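Local coordinates for putative amidohydrolase/peptidase (Burkholderia cenocepacia, PDB 4WJB), which probably hydrolyses carbon-nitrogen bonds other than peptide bonds, as a zinc-dependent member of the peptidase M20 family, at residues V136-N140 / S152-F156; P271-A275 / E299-P303. All coordinates share one frame; numbering follows the deposited sequence.

Interaction 1 (V136-N140 / S152-F156). With EDO (1,2-ethanediol), chain J.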
loop_
_atom_site.group_PDB
_atom_site.type_symbol
_atom_site.label_atom_id
_atom_site.label_comp_id
_atom_site.label_asym_id
_atom_site.label_seq_id
_atom_site.Cartn_x
_atom_site.Cartn_y
_atom_site.Cartn_z
ATOM N N VAL A 136 -5.345 -28.185 -33.879
ATOM C CA VAL A 136 -4.061 -27.510 -33.691
ATOM C C VAL A 136 -3.588 -27.466 -32.233
ATOM O O VAL A 136 -4.379 -27.264 -31.312
ATOM C CB VAL A 136 -4.114 -26.048 -34.228
ATOM C CG1 VAL A 136 -5.196 -25.247 -33.514
ATOM C CG2 VAL A 136 -2.761 -25.356 -34.080
ATOM N N ILE A 137 -2.293 -27.676 -32.040
ATOM C CA ILE A 137 -1.630 -27.308 -30.801
ATOM C C ILE A 137 -0.768 -26.075 -31.042
ATOM O O ILE A 137 0.167 -26.111 -31.850
ATOM C CB ILE A 137 -0.739 -28.425 -30.258
ATOM C CG1 ILE A 137 -1.564 -29.674 -29.955
ATOM C CG2 ILE A 137 -0.018 -27.947 -28.998
ATOM C CD1 ILE A 137 -0.732 -30.828 -29.430
ATOM N N TRP A 138 -1.087 -24.989 -30.346
ATOM C CA TRP A 138 -0.282 -23.771 -30.399
ATOM C C TRP A 138 0.888 -23.850 -29.418
ATOM O O TRP A 138 0.707 -24.216 -28.259
ATOM C CB TRP A 138 -1.127 -22.536 -30.081
ATOM C CG TRP A 138 -2.286 -22.300 -31.011
ATOM C CD1 TRP A 138 -3.613 -22.390 -30.700
ATOM C CD2 TRP A 138 -2.223 -21.911 -32.389
ATOM N NE1 TRP A 138 -4.380 -22.088 -31.796
ATOM C CE2 TRP A 138 -3.553 -21.796 -32.850
ATOM C CE3 TRP A 138 -1.175 -21.658 -33.282
ATOM C CZ2 TRP A 138 -3.862 -21.435 -34.161
ATOM C CZ3 TRP A 138 -1.483 -21.298 -34.589
ATOM C CH2 TRP A 138 -2.817 -21.190 -35.014
ATOM N N THR A 139 2.079 -23.499 -29.895
ATOM C CA THR A 139 3.287 -23.498 -29.080
ATOM C C THR A 139 3.255 -22.400 -28.016
ATOM O O THR A 139 2.858 -21.268 -28.301
ATOM C CB THR A 139 4.546 -23.312 -29.958
ATOM O OG1 THR A 139 4.620 -24.375 -30.910
ATOM C CG2 THR A 139 5.822 -23.303 -29.107
ATOM N N ASN A 140 3.656 -22.754 -26.797
ATOM C CA ASN A 140 3.877 -21.784 -25.713
ATOM C C ASN A 140 2.769 -20.739 -25.544
ATOM O O ASN A 140 3.002 -19.539 -25.706
ATOM C CB ASN A 140 5.217 -21.059 -25.922
ATOM C CG ASN A 140 5.594 -20.168 -24.742
ATOM O OD1 ASN A 140 5.311 -20.496 -23.591
ATOM N ND2 ASN A 140 6.217 -19.028 -25.029
ATOM N N SER A 152 2.936 -17.871 -30.277
ATOM C CA SER A 152 2.948 -18.637 -31.526
ATOM C C SER A 152 1.677 -18.428 -32.344
ATOM O O SER A 152 1.732 -18.272 -33.563
ATOM C CB SER A 152 3.147 -20.126 -31.245
ATOM O OG SER A 152 3.401 -20.820 -32.452
ATOM N N ALA A 153 0.529 -18.422 -31.674
ATOM C CA ALA A 153 -0.696 -18.016 -32.336
ATOM C C ALA A 153 -0.532 -16.561 -32.770
ATOM O O ALA A 153 -1.112 -16.130 -33.768
ATOM C CB ALA A 153 -1.902 -18.189 -31.422
ATOM N N GLY A 154 0.282 -15.820 -32.023
ATOM C CA GLY A 154 0.605 -14.448 -32.367
ATOM C C GLY A 154 1.319 -14.336 -33.703
ATOM O O GLY A 154 0.920 -13.544 -34.559
ATOM N N VAL A 155 2.379 -15.118 -33.884
ATOM C CA VAL A 155 3.080 -15.153 -35.169
ATOM C C VAL A 155 2.126 -15.604 -36.277
ATOM O O VAL A 155 2.121 -15.050 -37.376
ATOM C CB VAL A 155 4.300 -16.095 -35.137
ATOM C CG1 VAL A 155 5.002 -16.101 -36.495
ATOM C CG2 VAL A 155 5.271 -15.676 -34.041
ATOM N N PHE A 156 1.308 -16.604 -35.969
ATOM C CA PHE A 156 0.323 -17.119 -36.921
ATOM C C PHE A 156 -0.624 -16.011 -37.369
ATOM O O PHE A 156 -1.079 -15.990 -38.516
ATOM C CB PHE A 156 -0.466 -18.275 -36.287
ATOM C CG PHE A 156 -1.430 -18.960 -37.229
ATOM C CD1 PHE A 156 -2.713 -18.461 -37.421
ATOM C CD2 PHE A 156 -1.061 -20.120 -37.898
ATOM C CE1 PHE A 156 -3.603 -19.099 -38.277
ATOM C CE2 PHE A 156 -1.947 -20.763 -38.753
ATOM C CZ PHE A 156 -3.215 -20.249 -38.944
HETATM C C1 EDO J . -8.827 -21.974 -32.402
HETATM O O1 EDO J . -7.993 -22.731 -33.279
HETATM C C2 EDO J . -7.940 -21.039 -31.591
HETATM O O2 EDO J . -7.019 -21.819 -30.825
HETATM O O HOH W 1 0.578 -19.455 -28.827
#
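Trp138, Ala153 and Phe156 form a buried aromatic contact in which the end of strand 133-138 packs against helix 151-157, inside the part of the chain that carries the zinc site. The far rim of the indole, CZ3 and CH2, points into the face of Phe156 in a T-shaped pair: Trp138 CH2 is 3.4 Å from Phe156 CG, and the two ring planes stand 71° apart. In Phe156, chi1 of -175° swings the ring off the helix against the indole, and chi2 of -85° turns its face to the indole rim. The indole is itself sandwiched. Val136 CG2 lies over the centre of one face, and on the other Ala153 CB makes a CH-pi contact, 3.9 Å from Trp138 CD2. A methyl group suits this place, since it lets the helix backbone come close enough for Ala153 CA to reach Trp138 CE3 as well. In the M20 catalytic domain, strands of this kind lead into loops that carry metal ligands, and here the segment runs on directly to Glu141, seen to bind zinc in a structure of this protein, though it holds none in this chain. Trp138 NE1 donates to O2 of an ethanediol, probably taken up from the crystallisation liquor, at 2.8 Å near the ring plane. One water bridges the backbones, donating a hydrogen bond to Thr139 O at 3.0 Å and accepting one from Ala153 N. Beside it Ser152 CB packs against Thr139 CB, while the Ser152 hydroxyl is hydrogen-bonded to Asn76 and that of Thr139 to Met74 and Arg55.

Interaction 2 (P271-A275 / E299-P303). With SO4 (sulfate ion), chain G.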
loop_
_atom_site.group_PDB
_atom_site.type_symbol
_atom_site.label_atom_id
_atom_site.label_comp_id
_atom_site.label_asym_id
_atom_site.label_seq_id
_atom_site.Cartn_x
_atom_site.Cartn_y
_atom_site.Cartn_z
ATOM N N PRO A 271 -23.057 -5.789 -16.472
ATOM C CA PRO A 271 -22.299 -6.843 -15.790
ATOM C C PRO A 271 -20.873 -7.053 -16.301
ATOM O O PRO A 271 -20.133 -7.816 -15.684
ATOM C CB PRO A 271 -23.137 -8.087 -16.077
ATOM C CG PRO A 271 -23.639 -7.841 -17.466
ATOM C CD PRO A 271 -23.901 -6.345 -17.546
ATOM N N ASP A 272 -20.489 -6.410 -17.400
ATOM C CA ASP A 272 -19.247 -6.804 -18.069
ATOM C C ASP A 272 -18.023 -5.959 -17.723
ATOM O O ASP A 272 -16.893 -6.356 -18.006
ATOM C CB ASP A 272 -19.460 -6.802 -19.582
ATOM C CG ASP A 272 -20.383 -7.920 -20.032
ATOM O OD1 ASP A 272 -20.395 -8.979 -19.366
ATOM O OD2 ASP A 272 -21.108 -7.735 -21.029
ATOM N N ALA A 273 -18.230 -4.800 -17.111
ATOM C CA ALA A 273 -17.096 -3.973 -16.734
ATOM C C ALA A 273 -16.273 -4.638 -15.636
ATOM O O ALA A 273 -16.819 -5.258 -14.722
ATOM C CB ALA A 273 -17.563 -2.594 -16.276
ATOM N N ARG A 274 -14.955 -4.514 -15.745
ATOM C CA ARG A 274 -14.052 -4.838 -14.646
ATOM C C ARG A 274 -13.286 -3.576 -14.274
ATOM O O ARG A 274 -12.670 -2.954 -15.132
ATOM C CB ARG A 274 -13.080 -5.956 -15.031
ATOM C CG ARG A 274 -13.744 -7.194 -15.626
ATOM C CD ARG A 274 -14.442 -8.035 -14.566
ATOM N NE ARG A 274 -14.901 -9.311 -15.114
ATOM C CZ ARG A 274 -16.102 -9.504 -15.653
ATOM N NH1 ARG A 274 -16.981 -8.511 -15.706
ATOM N NH2 ARG A 274 -16.429 -10.696 -16.130
ATOM N N ALA A 275 -13.332 -3.189 -13.004
ATOM C CA ALA A 275 -12.622 -1.994 -12.559
ATOM C C ALA A 275 -11.895 -2.308 -11.271
ATOM O O ALA A 275 -12.517 -2.716 -10.295
ATOM C CB ALA A 275 -13.576 -0.837 -12.372
ATOM N N GLU A 299 -7.054 -0.447 -13.509
ATOM C CA GLU A 299 -7.283 -1.105 -14.791
ATOM C C GLU A 299 -8.777 -1.264 -15.049
ATOM O O GLU A 299 -9.552 -1.591 -14.149
ATOM C CB GLU A 299 -6.551 -2.457 -14.864
ATOM C CG GLU A 299 -7.001 -3.513 -13.876
ATOM C CD GLU A 299 -6.945 -4.920 -14.466
ATOM O OE1 GLU A 299 -5.834 -5.435 -14.718
ATOM O OE2 GLU A 299 -8.024 -5.502 -14.694
ATOM N N PHE A 300 -9.171 -0.962 -16.281
ATOM C CA PHE A 300 -10.532 -1.162 -16.754
ATOM C C PHE A 300 -10.535 -2.296 -17.765
ATOM O O PHE A 300 -9.626 -2.386 -18.595
ATOM C CB PHE A 300 -11.091 0.106 -17.409
ATOM C CG PHE A 300 -11.295 1.253 -16.460
ATOM C CD1 PHE A 300 -11.915 1.058 -15.235
ATOM C CD2 PHE A 300 -10.879 2.530 -16.803
ATOM C CE1 PHE A 300 -12.114 2.116 -14.366
ATOM C CE2 PHE A 300 -11.072 3.595 -15.933
ATOM C CZ PHE A 300 -11.690 3.388 -14.717
ATOM N N ARG A 301 -11.546 -3.158 -17.705
ATOM C CA ARG A 301 -11.730 -4.173 -18.745
ATOM C C ARG A 301 -13.198 -4.252 -19.149
ATOM O O ARG A 301 -14.081 -4.242 -18.290
ATOM C CB ARG A 301 -11.229 -5.543 -18.276
ATOM C CG ARG A 301 -9.780 -5.538 -17.815
ATOM C CD ARG A 301 -9.195 -6.938 -17.734
ATOM N NE ARG A 301 -7.955 -6.937 -16.969
ATOM C CZ ARG A 301 -7.011 -7.866 -17.072
ATOM N NH1 ARG A 301 -7.163 -8.880 -17.913
ATOM N NH2 ARG A 301 -5.909 -7.780 -16.337
ATOM N N HIS A 302 -13.445 -4.327 -20.458
ATOM C CA HIS A 302 -14.800 -4.332 -21.010
ATOM C C HIS A 302 -14.753 -4.708 -22.489
ATOM O O HIS A 302 -13.819 -4.330 -23.193
ATOM C CB HIS A 302 -15.463 -2.963 -20.842
ATOM C CG HIS A 302 -16.954 -2.989 -20.974
ATOM N ND1 HIS A 302 -17.598 -2.892 -22.189
ATOM C CD2 HIS A 302 -17.931 -3.095 -20.041
ATOM C CE1 HIS A 302 -18.904 -2.943 -21.999
ATOM N NE2 HIS A 302 -19.133 -3.061 -20.702
ATOM N N PRO A 303 -15.765 -5.446 -22.969
ATOM C CA PRO A 303 -15.794 -5.846 -24.383
ATOM C C PRO A 303 -16.103 -4.696 -25.343
ATOM O O PRO A 303 -15.994 -4.875 -26.556
ATOM C CB PRO A 303 -16.917 -6.887 -24.426
ATOM C CG PRO A 303 -17.819 -6.509 -23.281
ATOM C CD PRO A 303 -16.873 -6.043 -22.202
HETATM S S SO4 G . -3.936 -10.548 -17.740
HETATM O O1 SO4 G . -3.985 -10.100 -16.352
HETATM O O2 SO4 G . -4.070 -9.395 -18.631
HETATM O O3 SO4 G . -2.661 -11.204 -18.000
HETATM O O4 SO4 G . -5.021 -11.491 -17.994
HETATM O O HOH W 2 -21.591 -4.221 -19.218
#
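Arg274 and Arg301 form an antiparallel hydrogen-bonded pair, Arg274 N reaching Arg301 O at 2.7 Å and Arg301 N returning to Arg274 O at 2.8 Å. Alpha-carbon hydrogens add to this ladder, notably Phe300 CA against Arg274 O at 3.2 Å. Among the apolar contacts, Ala275 CB sits at the edge of the Phe300 ring, and this small residue lets helix 251-268 come down on the same face through Val262. Phe300 fills the space between that helix and helix 305-326, touching Leu265, Leu308 and Leu311. The two strands belong to the hairpin 274-283/289-302 in the dimerisation domain of the M20 family, whose sheet is backed by helices on this side. Charged groups occupy the other face. There the arginine CB atoms touch at 3.8 Å, but the guanidinium groups diverge: Arg274, bent by the turn about CB-CG (chi2 -75°), uses NE to reach Gly241 O of the second subunit, whereas Arg301 stays extended. It grips Glu299 side-on in a salt bridge: NH2 meets OE1 almost in the guanidinium plane, NE meets OE2 at a tilt of 20°, and NH2 also donates to O1 of a sulfate, probably from the crystallisation liquor. At the loop end, His302 CD2 lies 3.4 Å from Ala273 N, Pro303 CD packs on Asp272 CB, and a water links Asp272 N with His302 NE2, while His302 ND1 is hydrogen-bonded to Asp304 N.

Interactions 1 and 2 belong to different parts of the M20 architecture, the zinc-bearing catalytic part and the dimerisation domain, and lie on opposite sides of the chain's centre. Their centres are 27 Å apart and their nearest atoms about 17 Å, so neither touches the other. Interaction 1 is nearer the metal: the side chain of Trp138 lies about 9 Å from the bound zinc ion and about 5 Å from that of His96, one of its ligands. In interaction 2 the side chain of Arg301 is about 14 Å from the zinc. Bonding to Gly241 and packing on Thr243 and Ala240, all of the second subunit, place it at the dimer interface, where His239 of that subunit also holds the sulfate.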